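Local coordinates for mannosylglycerate hydrolase MGH1-like glycoside hydrolase domain-containing protein (Thermus thermophilus HB8, PDB 4WVA) that hydrolyses mannosylglycerate, a solute that thermophiles make under osmotic stress, to mannose and glycerate, and cleaves glucosylglycerate with similar efficiency, at residues V233-N238 against T299-L304; K134-H139 against R246-L251; I72-Q77 against Q95-G100; L208-L213 against S228-V233. All blocks are in the same frame, centred on the assembly; numbering follows the deposited sequence.

In the fold
The chain is a GH63 glycoside hydrolase with an (alpha/alpha)6-barrel. Interactions 1 and 2 both use helix 235-254, their centres 20 Å apart. Interaction 1 seats the start of this helix, and interaction 2 packs a later turn on another helix. Interactions 3 and 4 join shorter elements: two strands, and a helix with a loop. Interaction 4 ends on Val233, where interaction 1 begins. Interaction 3 lies across the centre of the chain from interaction 1, their centres 27 Å apart. Some contacts come near probable substrate-binding residues. The side chain of Ile72 is about 3 Å from that of Trp32, and that of Leu304 about 6 Å from that of Trp34. Phe230 is about 10 Å, side chain to side chain, from Asp165, the likely proton donor.

Interaction 1 of 4, residues V233-N238 against T299-L304; sequences VDVGFN and TSAGFL
Apolar contact joins Val235 to Ala301. Val235 CG1 lies 3.9 Å from Ala301 CB and also rests on the backbone, 3.6 Å from Ala301 O. This branch sits between the backbone N and the carbonyl carbon of its own residue (chi1 62°). Gly236, with no side chain, lets the backbones come close, its CA 4.7 Å from Ala301 CA. Leu304 CD1 packs 3.8 Å from Gly236 CA. No hydrogen bond crosses between the segments.

Hydrogen bonds within each segment shape the two sides. Asp234 is the N-cap of helix 235-254. Its OD1 accepts from Gly236 N at 2.9 Å, and the donor stands well above the carboxylate plane. Its OD2 takes a weak bond from Phe237 N. Asp234 O is gripped twice, by Asn238 N and Asn238 ND2, which arrive from opposite faces of the carbonyl plane. The ND2 bond is fairly straight, at 162°, and ties the first turn of the helix to its cap. Asn238 OD1 accepts from Val154 N. In 299-304, a weak bond runs from Ala301 N to Thr299 OG1.

The contact thus seats the start of helix 235-254 against the 3-10 turn 300-303. Strand 283-288 lies alongside, with Tyr284 touching Val235 and Ser286 OG bonded to Val235 N. Helix 356-368 touches Leu304 through Met361, and helices 356-368 and 313-327 pack against Phe303.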
# COMPACT_ATOMS: atom_id res chain seq x y z
N VAL A 233 -21.46 1.37 7.70
CA VAL A 233 -20.00 1.46 7.72
C VAL A 233 -19.66 2.94 7.59
O VAL A 233 -19.75 3.53 6.52
CB VAL A 233 -19.33 0.63 6.60
CG1 VAL A 233 -17.82 0.87 6.61
CG2 VAL A 233 -19.64 -0.86 6.79
N ASP A 234 -19.27 3.55 8.72
CA ASP A 234 -18.93 4.95 8.79
C ASP A 234 -17.47 5.15 8.37
O ASP A 234 -16.55 4.58 8.99
CB ASP A 234 -19.16 5.47 10.22
CG ASP A 234 -18.66 6.89 10.43
OD1 ASP A 234 -18.52 7.67 9.47
OD2 ASP A 234 -18.39 7.23 11.62
N VAL A 235 -17.25 5.98 7.37
CA VAL A 235 -15.89 6.27 6.94
C VAL A 235 -15.06 6.91 8.06
O VAL A 235 -13.88 6.61 8.21
CB VAL A 235 -15.84 7.12 5.65
CG1 VAL A 235 -16.48 8.50 5.82
CG2 VAL A 235 -14.41 7.26 5.17
N GLY A 236 -15.68 7.79 8.86
CA GLY A 236 -14.96 8.42 9.95
C GLY A 236 -14.50 7.44 11.01
O GLY A 236 -13.31 7.40 11.35
N PHE A 237 -15.43 6.64 11.53
CA PHE A 237 -15.16 5.64 12.56
C PHE A 237 -14.04 4.72 12.07
O PHE A 237 -13.09 4.47 12.76
CB PHE A 237 -16.42 4.83 12.86
CG PHE A 237 -16.35 4.04 14.13
CD1 PHE A 237 -15.62 2.88 14.21
CD2 PHE A 237 -17.06 4.44 15.26
CE1 PHE A 237 -15.56 2.15 15.38
CE2 PHE A 237 -17.01 3.71 16.43
CZ PHE A 237 -16.26 2.57 16.49
N ASN A 238 -14.16 4.26 10.83
CA ASN A 238 -13.19 3.32 10.30
C ASN A 238 -11.83 3.89 9.97
O ASN A 238 -10.81 3.22 10.16
CB ASN A 238 -13.80 2.57 9.10
CG ASN A 238 -14.71 1.46 9.56
OD1 ASN A 238 -14.24 0.38 9.93
ND2 ASN A 238 -16.02 1.72 9.60
N THR A 299 -19.26 14.38 3.37
CA THR A 299 -19.10 15.03 4.66
C THR A 299 -17.62 15.16 5.00
O THR A 299 -16.75 14.56 4.34
CB THR A 299 -19.81 14.27 5.78
OG1 THR A 299 -19.06 13.09 6.11
CG2 THR A 299 -21.24 13.89 5.39
N SER A 300 -17.32 15.92 6.04
CA SER A 300 -15.93 16.08 6.46
C SER A 300 -15.30 14.74 6.88
O SER A 300 -14.08 14.61 6.87
CB SER A 300 -15.77 17.11 7.57
OG SER A 300 -16.48 16.74 8.71
N ALA A 301 -16.12 13.77 7.28
CA ALA A 301 -15.60 12.45 7.66
C ALA A 301 -14.89 11.75 6.50
O ALA A 301 -13.97 10.97 6.72
CB ALA A 301 -16.71 11.55 8.18
N GLY A 302 -15.30 12.05 5.28
CA GLY A 302 -14.70 11.49 4.09
C GLY A 302 -13.27 11.93 3.82
O GLY A 302 -12.64 11.34 2.96
N PHE A 303 -12.77 12.95 4.52
CA PHE A 303 -11.36 13.33 4.48
C PHE A 303 -10.52 12.50 5.46
O PHE A 303 -9.29 12.45 5.33
CB PHE A 303 -11.16 14.81 4.80
CG PHE A 303 -11.65 15.74 3.73
CD1 PHE A 303 -10.81 16.11 2.68
CD2 PHE A 303 -12.93 16.24 3.78
CE1 PHE A 303 -11.25 16.98 1.70
CE2 PHE A 303 -13.38 17.11 2.78
CZ PHE A 303 -12.55 17.46 1.75
N LEU A 304 -11.16 11.80 6.39
CA LEU A 304 -10.41 11.19 7.48
C LEU A 304 -9.52 10.01 7.05
O LEU A 304 -8.57 9.70 7.75
CB LEU A 304 -11.31 10.84 8.66
CG LEU A 304 -11.86 12.06 9.41
CD1 LEU A 304 -12.90 11.59 10.40
CD2 LEU A 304 -10.74 12.81 10.13

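Interaction 2 of 4, residues K134-H139 against R246-L251; sequences KLLAFH and RDLYAL
The His139 imidazole carries Leu248 CD2 over one face. The methyl stands 4.0 Å from the centroid of the His139 ring and 15° off its normal, a CH-pi contact. It is offset toward the rim, and its nearest ring atom is His139 CD2. The two side chains come from opposite directions. The ring of His139 also makes a weak, bent bond through ND1 to Leu135 O, one turn back in the same helix. That bond probably helps to limit rotation of the imidazole. His139 further touches Leu241, Ala244 and Asn245 of helix 235-254, and Trp265 of helix 260-275.

Leu248 reaches three residues of the other helix with its two methyls. Its CG lies opposite the backbone N (chi1 -168°), and this carries both methyls across to the other helix. The CD1 branch meets Leu135 CB at 3.7 Å. The two leucines slide past each other in opposite directions. The CD2 branch, besides covering the imidazole, lies 4.3 Å from Leu136 CD1.

This is helix-to-helix packing within the (alpha/alpha)6-barrel. The segments of helices 121-146 and 235-254 run roughly antiparallel, 144° between their directions, with axes 11.3 Å apart at closest approach. The helices meet chiefly through side chains, and no hydrogen bond crosses.

Beyond Leu248, Leu135 CD1 and Leu251 CD1 meet more distantly, at 4.5 Å. Helix 107-117 packs beside this pair, Val107 against Leu135 and Val111 and Tyr115 against Leu251. Tyr249 OH, on another side of its helix, bonds to Thr151 O of the second subunit.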
# COMPACT_ATOMS: atom_id res chain seq x y z
N LYS A 134 -5.90 -3.26 27.71
CA LYS A 134 -7.23 -2.67 27.69
C LYS A 134 -7.62 -2.13 26.30
O LYS A 134 -8.72 -2.36 25.82
CB LYS A 134 -7.32 -1.56 28.75
CG LYS A 134 -7.05 -2.08 30.15
CD LYS A 134 -7.29 -1.02 31.21
CE LYS A 134 -6.96 -1.53 32.60
NZ LYS A 134 -7.84 -2.66 32.99
N LEU A 135 -6.70 -1.40 25.66
CA LEU A 135 -6.88 -0.99 24.28
C LEU A 135 -7.10 -2.19 23.36
O LEU A 135 -8.00 -2.21 22.51
CB LEU A 135 -5.63 -0.24 23.79
CG LEU A 135 -5.44 1.18 24.33
CD1 LEU A 135 -4.01 1.65 24.16
CD2 LEU A 135 -6.38 2.11 23.58
N LEU A 136 -6.26 -3.20 23.52
CA LEU A 136 -6.33 -4.39 22.69
C LEU A 136 -7.70 -5.06 22.85
O LEU A 136 -8.29 -5.51 21.87
CB LEU A 136 -5.20 -5.35 23.08
CG LEU A 136 -5.01 -6.61 22.25
CD1 LEU A 136 -4.58 -6.27 20.84
CD2 LEU A 136 -4.00 -7.51 22.92
N ALA A 137 -8.20 -5.12 24.08
CA ALA A 137 -9.50 -5.73 24.34
C ALA A 137 -10.64 -4.94 23.72
O ALA A 137 -11.63 -5.51 23.26
CB ALA A 137 -9.72 -5.90 25.84
N PHE A 138 -10.51 -3.61 23.68
CA PHE A 138 -11.49 -2.76 23.04
C PHE A 138 -11.50 -3.00 21.51
O PHE A 138 -12.55 -3.18 20.91
CB PHE A 138 -11.22 -1.29 23.39
CG PHE A 138 -12.10 -0.29 22.67
CD1 PHE A 138 -13.43 -0.56 22.35
CD2 PHE A 138 -11.60 0.97 22.36
CE1 PHE A 138 -14.23 0.36 21.72
CE2 PHE A 138 -12.40 1.91 21.74
CZ PHE A 138 -13.71 1.61 21.42
N HIS A 139 -10.32 -3.01 20.90
CA HIS A 139 -10.23 -3.25 19.47
C HIS A 139 -10.78 -4.65 19.15
O HIS A 139 -11.53 -4.84 18.20
CB HIS A 139 -8.79 -3.10 18.99
CG HIS A 139 -8.33 -1.69 18.83
ND1 HIS A 139 -8.52 -0.69 19.77
CD2 HIS A 139 -7.64 -1.11 17.82
CE1 HIS A 139 -7.98 0.44 19.33
NE2 HIS A 139 -7.42 0.20 18.16
N ARG A 246 -2.80 1.06 13.55
CA ARG A 246 -1.40 1.31 13.22
C ARG A 246 -0.62 1.76 14.45
O ARG A 246 0.53 1.33 14.68
CB ARG A 246 -1.29 2.39 12.13
CG ARG A 246 -1.90 1.97 10.81
CD ARG A 246 -0.90 1.38 9.87
NE ARG A 246 -1.52 1.07 8.57
CZ ARG A 246 -0.86 0.46 7.60
NH1 ARG A 246 0.43 0.13 7.77
NH2 ARG A 246 -1.48 0.18 6.45
N ASP A 247 -1.22 2.65 15.24
CA ASP A 247 -0.55 3.15 16.43
C ASP A 247 -0.48 2.10 17.56
O ASP A 247 0.52 2.05 18.29
CB ASP A 247 -1.19 4.45 16.88
CG ASP A 247 -0.96 5.58 15.90
OD1 ASP A 247 0.12 5.56 15.26
OD2 ASP A 247 -1.83 6.43 15.73
N LEU A 248 -1.51 1.27 17.68
CA LEU A 248 -1.51 0.17 18.63
C LEU A 248 -0.43 -0.87 18.30
O LEU A 248 0.21 -1.41 19.21
CB LEU A 248 -2.88 -0.50 18.70
CG LEU A 248 -3.09 -1.49 19.85
CD1 LEU A 248 -2.99 -0.79 21.20
CD2 LEU A 248 -4.43 -2.17 19.68
N TYR A 249 -0.25 -1.14 17.01
CA TYR A 249 0.83 -2.00 16.53
C TYR A 249 2.18 -1.47 17.02
O TYR A 249 3.01 -2.21 17.56
CB TYR A 249 0.81 -2.09 15.00
CG TYR A 249 2.09 -2.71 14.46
CD1 TYR A 249 2.20 -4.09 14.32
CD2 TYR A 249 3.18 -1.92 14.14
CE1 TYR A 249 3.38 -4.67 13.87
CE2 TYR A 249 4.36 -2.49 13.69
CZ TYR A 249 4.45 -3.86 13.56
OH TYR A 249 5.64 -4.42 13.11
N ALA A 250 2.42 -0.18 16.83
CA ALA A 250 3.69 0.42 17.23
C ALA A 250 3.91 0.27 18.72
O ALA A 250 4.98 -0.12 19.16
CB ALA A 250 3.75 1.88 16.80
N LEU A 251 2.88 0.57 19.51
CA LEU A 251 2.93 0.33 20.97
C LEU A 251 3.27 -1.11 21.31
O LEU A 251 4.12 -1.35 22.16
CB LEU A 251 1.61 0.70 21.64
CG LEU A 251 1.37 2.17 21.88
CD1 LEU A 251 -0.11 2.42 22.11
CD2 LEU A 251 2.22 2.65 23.05

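Interaction 3 of 4, residues I72-Q77 against Q95-G100; sequences IVFHEQ and QPATSG
Phe74 turns its CG anti to the carbonyl carbon (chi1 -65°), which lays the ring along the backbone of 97-99. CE2 of Phe74 then comes within 3.6 Å of Ser99 N, and its CB within 3.4 Å of Ala97 O. Val73 CG1, opposite its backbone N (chi1 -175°), reaches Pro96 CG at 3.8 Å. Ile72 CG2 lies over one face of the Phe74 ring.

Two backbone hydrogen bonds join the strands. Ser99 N donates to Ile72 O at 3.0 Å. Phe74 N donates to Ala97 O at 2.8 Å. Val73 and Thr98 form an antiparallel non-hydrogen-bonded pair. A water bridges Phe74 O and Ala97 N. Phe74 is the centre of an inverse gamma turn.

An alanine at Phe74 is likely to uncover the peptide of Thr98-Ser99 and leave Ile72 CG2 without the ring it rests on.

Strand 72-74 is the middle one of a three-stranded antiparallel sheet with 31-32 on its other side. Trp32, in that strand, probably binds substrate. Ser99 OG bonds to His71 ND1. The chemistry implies a weakly bonded outer strand of this chain's sheet, pinned by two main-chain bonds and a water, with apolar packing of Phe74 and Pro96 along it.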
# COMPACT_ATOMS: atom_id res chain seq x y z
N ILE A 72 -20.16 7.04 26.76
CA ILE A 72 -20.32 7.86 27.96
C ILE A 72 -20.12 7.03 29.21
O ILE A 72 -20.66 5.92 29.31
CB ILE A 72 -21.71 8.56 28.04
CG1 ILE A 72 -22.03 9.37 26.78
CG2 ILE A 72 -21.74 9.51 29.24
CD1 ILE A 72 -23.46 9.88 26.72
N VAL A 73 -19.34 7.56 30.15
CA VAL A 73 -19.24 7.07 31.51
C VAL A 73 -20.00 8.07 32.39
O VAL A 73 -19.61 9.25 32.50
CB VAL A 73 -17.79 6.94 32.01
CG1 VAL A 73 -17.76 6.31 33.39
CG2 VAL A 73 -16.97 6.10 31.05
N PHE A 74 -21.08 7.59 33.01
CA PHE A 74 -21.99 8.47 33.77
C PHE A 74 -21.50 8.67 35.22
O PHE A 74 -22.20 8.33 36.20
CB PHE A 74 -23.42 7.92 33.75
CG PHE A 74 -24.07 7.91 32.38
CD1 PHE A 74 -24.33 9.10 31.72
CD2 PHE A 74 -24.44 6.72 31.75
CE1 PHE A 74 -24.95 9.11 30.48
CE2 PHE A 74 -25.05 6.73 30.50
CZ PHE A 74 -25.31 7.93 29.86
N HIS A 75 -20.31 9.24 35.36
CA HIS A 75 -19.79 9.59 36.68
C HIS A 75 -20.79 10.44 37.47
O HIS A 75 -21.38 11.37 36.92
CB HIS A 75 -18.50 10.40 36.59
CG HIS A 75 -17.40 9.71 35.84
ND1 HIS A 75 -16.66 8.67 36.38
CD2 HIS A 75 -16.91 9.93 34.60
CE1 HIS A 75 -15.75 8.29 35.50
NE2 HIS A 75 -15.87 9.04 34.42
N GLU A 76 -20.95 10.11 38.75
CA GLU A 76 -21.76 10.92 39.67
C GLU A 76 -21.01 12.22 39.99
O GLU A 76 -19.78 12.23 40.06
CB GLU A 76 -22.03 10.15 40.98
CG GLU A 76 -22.75 8.81 40.77
CD GLU A 76 -23.56 8.34 41.98
OE1 GLU A 76 -23.75 9.12 42.94
OE2 GLU A 76 -24.02 7.17 41.96
N GLN A 77 -21.77 13.31 40.16
CA GLN A 77 -21.21 14.63 40.49
C GLN A 77 -20.45 14.57 41.80
O GLN A 77 -20.91 13.97 42.77
CB GLN A 77 -22.34 15.67 40.59
CG GLN A 77 -21.90 17.13 40.78
CD GLN A 77 -21.15 17.72 39.59
OE1 GLN A 77 -19.97 17.43 39.37
NE2 GLN A 77 -21.83 18.58 38.82
N GLN A 95 -18.58 2.61 41.06
CA GLN A 95 -18.89 1.93 39.80
C GLN A 95 -20.01 2.64 39.05
O GLN A 95 -21.17 2.26 39.13
CB GLN A 95 -19.26 0.47 40.07
CG GLN A 95 -18.10 -0.39 40.55
CD GLN A 95 -17.07 -0.65 39.45
OE1 GLN A 95 -16.24 0.22 39.15
NE2 GLN A 95 -17.11 -1.84 38.86
N PRO A 96 -19.66 3.69 38.28
CA PRO A 96 -20.71 4.41 37.58
C PRO A 96 -21.33 3.59 36.45
O PRO A 96 -20.69 2.67 35.92
CB PRO A 96 -19.99 5.64 37.01
CG PRO A 96 -18.56 5.24 36.93
CD PRO A 96 -18.32 4.25 38.03
N ALA A 97 -22.57 3.92 36.11
CA ALA A 97 -23.21 3.39 34.91
C ALA A 97 -22.52 3.95 33.68
O ALA A 97 -21.81 4.96 33.76
CB ALA A 97 -24.67 3.80 34.87
N THR A 98 -22.75 3.30 32.54
CA THR A 98 -22.23 3.75 31.24
C THR A 98 -23.31 3.62 30.17
O THR A 98 -24.35 3.00 30.38
CB THR A 98 -21.00 2.93 30.77
OG1 THR A 98 -21.42 1.63 30.31
CG2 THR A 98 -19.94 2.77 31.84
N SER A 99 -23.05 4.19 28.99
CA SER A 99 -23.91 3.97 27.83
C SER A 99 -23.66 2.55 27.31
O SER A 99 -22.78 1.84 27.78
CB SER A 99 -23.60 4.97 26.73
OG SER A 99 -22.27 4.77 26.26
N GLY A 100 -24.43 2.15 26.31
CA GLY A 100 -24.36 0.81 25.74
C GLY A 100 -23.97 0.81 24.28
O GLY A 100 -24.22 -0.18 23.57
O HOH W 1 -23.72 6.30 37.26

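Interaction 4 of 4, residues L208-L213 against S228-V233; sequences LSLLYL and SPFKVV
Leu213 and Pro229 meet tip to tip in the tightest part of this contact, with Leu213 CD2 3.6 Å from Pro229 CD. This pair lies on the partly exposed side, whereas Leu210, Ser228 and Phe230 are buried. Leu210 adds its CD2 to the same proline carbon at 3.8 Å, sliding past the ring in the opposite direction. Its other branch, CD1, touches Phe230 CB at 3.9 Å. In Leu210, CG anti to the carbonyl carbon (chi1 -71°) brings CD1 to Phe230 and CD2 to Pro229. The Phe230 ring itself leads away, toward Pro173 and Leu174.

Here helix 201-216 packs on the loop that joins helix 221-227 to strand 232-233. No hydrogen bond crosses between them.

A looser approach is that of Leu213 CD2 to Ser228 CA, at 4.1 Å. Bonds of Ser228 help to hold the loop. Its hydroxyl, OG, donates to Phe230 O at 2.7 Å, from a position tilted off the carbonyl plane. A valine in place of Ser228 would probably leave Phe230 O without this donor and the loop less firmly held. Lys231 NZ donates to Ser228 O in the carbonyl plane, and also to Tyr225 O.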
# COMPACT_ATOMS: atom_id res chain seq x y z
N LEU A 208 -33.57 7.60 20.18
CA LEU A 208 -34.14 6.93 21.35
C LEU A 208 -34.76 5.58 20.99
O LEU A 208 -34.60 4.61 21.73
CB LEU A 208 -35.14 7.85 22.09
CG LEU A 208 -34.51 8.69 23.21
CD1 LEU A 208 -34.09 7.81 24.37
CD2 LEU A 208 -33.33 9.51 22.73
N SER A 209 -35.44 5.52 19.85
CA SER A 209 -35.96 4.23 19.36
C SER A 209 -34.87 3.16 19.30
O SER A 209 -35.04 2.01 19.75
CB SER A 209 -36.61 4.40 18.00
OG SER A 209 -37.02 3.14 17.48
N LEU A 210 -33.71 3.53 18.76
CA LEU A 210 -32.58 2.60 18.71
C LEU A 210 -32.10 2.20 20.09
O LEU A 210 -31.87 1.01 20.35
CB LEU A 210 -31.42 3.20 17.89
CG LEU A 210 -31.61 3.31 16.36
CD1 LEU A 210 -30.51 4.16 15.72
CD2 LEU A 210 -31.66 1.94 15.71
N LEU A 211 -31.97 3.17 20.99
CA LEU A 211 -31.58 2.91 22.36
C LEU A 211 -32.52 1.90 23.00
O LEU A 211 -32.07 0.92 23.61
CB LEU A 211 -31.57 4.22 23.18
CG LEU A 211 -30.93 4.19 24.59
CD1 LEU A 211 -30.65 5.60 25.07
CD2 LEU A 211 -31.78 3.46 25.63
N TYR A 212 -33.83 2.13 22.84
CA TYR A 212 -34.83 1.25 23.46
C TYR A 212 -34.75 -0.16 22.89
O TYR A 212 -34.87 -1.14 23.63
CB TYR A 212 -36.25 1.81 23.30
CG TYR A 212 -36.51 3.12 24.03
CD1 TYR A 212 -35.97 3.36 25.28
CD2 TYR A 212 -37.30 4.11 23.45
CE1 TYR A 212 -36.20 4.55 25.95
CE2 TYR A 212 -37.53 5.31 24.11
CZ TYR A 212 -36.97 5.51 25.36
OH TYR A 212 -37.19 6.69 26.03
N LEU A 213 -34.51 -0.28 21.58
CA LEU A 213 -34.30 -1.60 20.98
C LEU A 213 -33.09 -2.29 21.62
O LEU A 213 -33.16 -3.45 22.03
CB LEU A 213 -34.11 -1.50 19.46
CG LEU A 213 -33.72 -2.79 18.74
CD1 LEU A 213 -34.85 -3.82 18.90
CD2 LEU A 213 -33.39 -2.55 17.28
N SER A 228 -30.71 -4.52 14.42
CA SER A 228 -30.69 -3.07 14.30
C SER A 228 -31.17 -2.64 12.92
O SER A 228 -30.65 -3.11 11.91
CB SER A 228 -29.32 -2.46 14.59
OG SER A 228 -29.42 -1.05 14.45
N PRO A 229 -32.17 -1.74 12.85
CA PRO A 229 -32.57 -1.18 11.57
C PRO A 229 -31.59 -0.12 11.05
O PRO A 229 -31.81 0.42 9.96
CB PRO A 229 -33.93 -0.55 11.88
CG PRO A 229 -33.82 -0.16 13.31
CD PRO A 229 -32.98 -1.20 13.96
N PHE A 230 -30.53 0.16 11.82
CA PHE A 230 -29.48 1.13 11.44
C PHE A 230 -28.18 0.34 11.49
O PHE A 230 -27.78 -0.12 12.56
CB PHE A 230 -29.42 2.31 12.43
CG PHE A 230 -28.45 3.40 12.05
CD1 PHE A 230 -27.11 3.32 12.40
CD2 PHE A 230 -28.87 4.51 11.35
CE1 PHE A 230 -26.23 4.34 12.06
CE2 PHE A 230 -28.00 5.52 11.00
CZ PHE A 230 -26.67 5.43 11.36
N LYS A 231 -27.55 0.12 10.32
CA LYS A 231 -26.27 -0.58 10.22
C LYS A 231 -25.46 0.11 9.14
O LYS A 231 -25.79 0.04 7.95
CB LYS A 231 -26.48 -2.06 9.87
CG LYS A 231 -26.90 -2.92 11.04
CD LYS A 231 -26.78 -4.40 10.73
CE LYS A 231 -27.91 -4.90 9.84
NZ LYS A 231 -29.18 -5.04 10.61
N VAL A 232 -24.41 0.82 9.56
CA VAL A 232 -23.66 1.67 8.66
C VAL A 232 -22.17 1.43 8.83
O VAL A 232 -21.68 1.27 9.96
CB VAL A 232 -23.98 3.14 8.96
CG1 VAL A 232 -23.02 4.08 8.27
CG2 VAL A 232 -25.41 3.44 8.54
N VAL A 233 -21.46 1.37 7.70
CA VAL A 233 -20.00 1.46 7.72
C VAL A 233 -19.66 2.94 7.59
O VAL A 233 -19.75 3.53 6.52
CB VAL A 233 -19.33 0.63 6.60
CG1 VAL A 233 -17.82 0.87 6.61
CG2 VAL A 233 -19.64 -0.86 6.79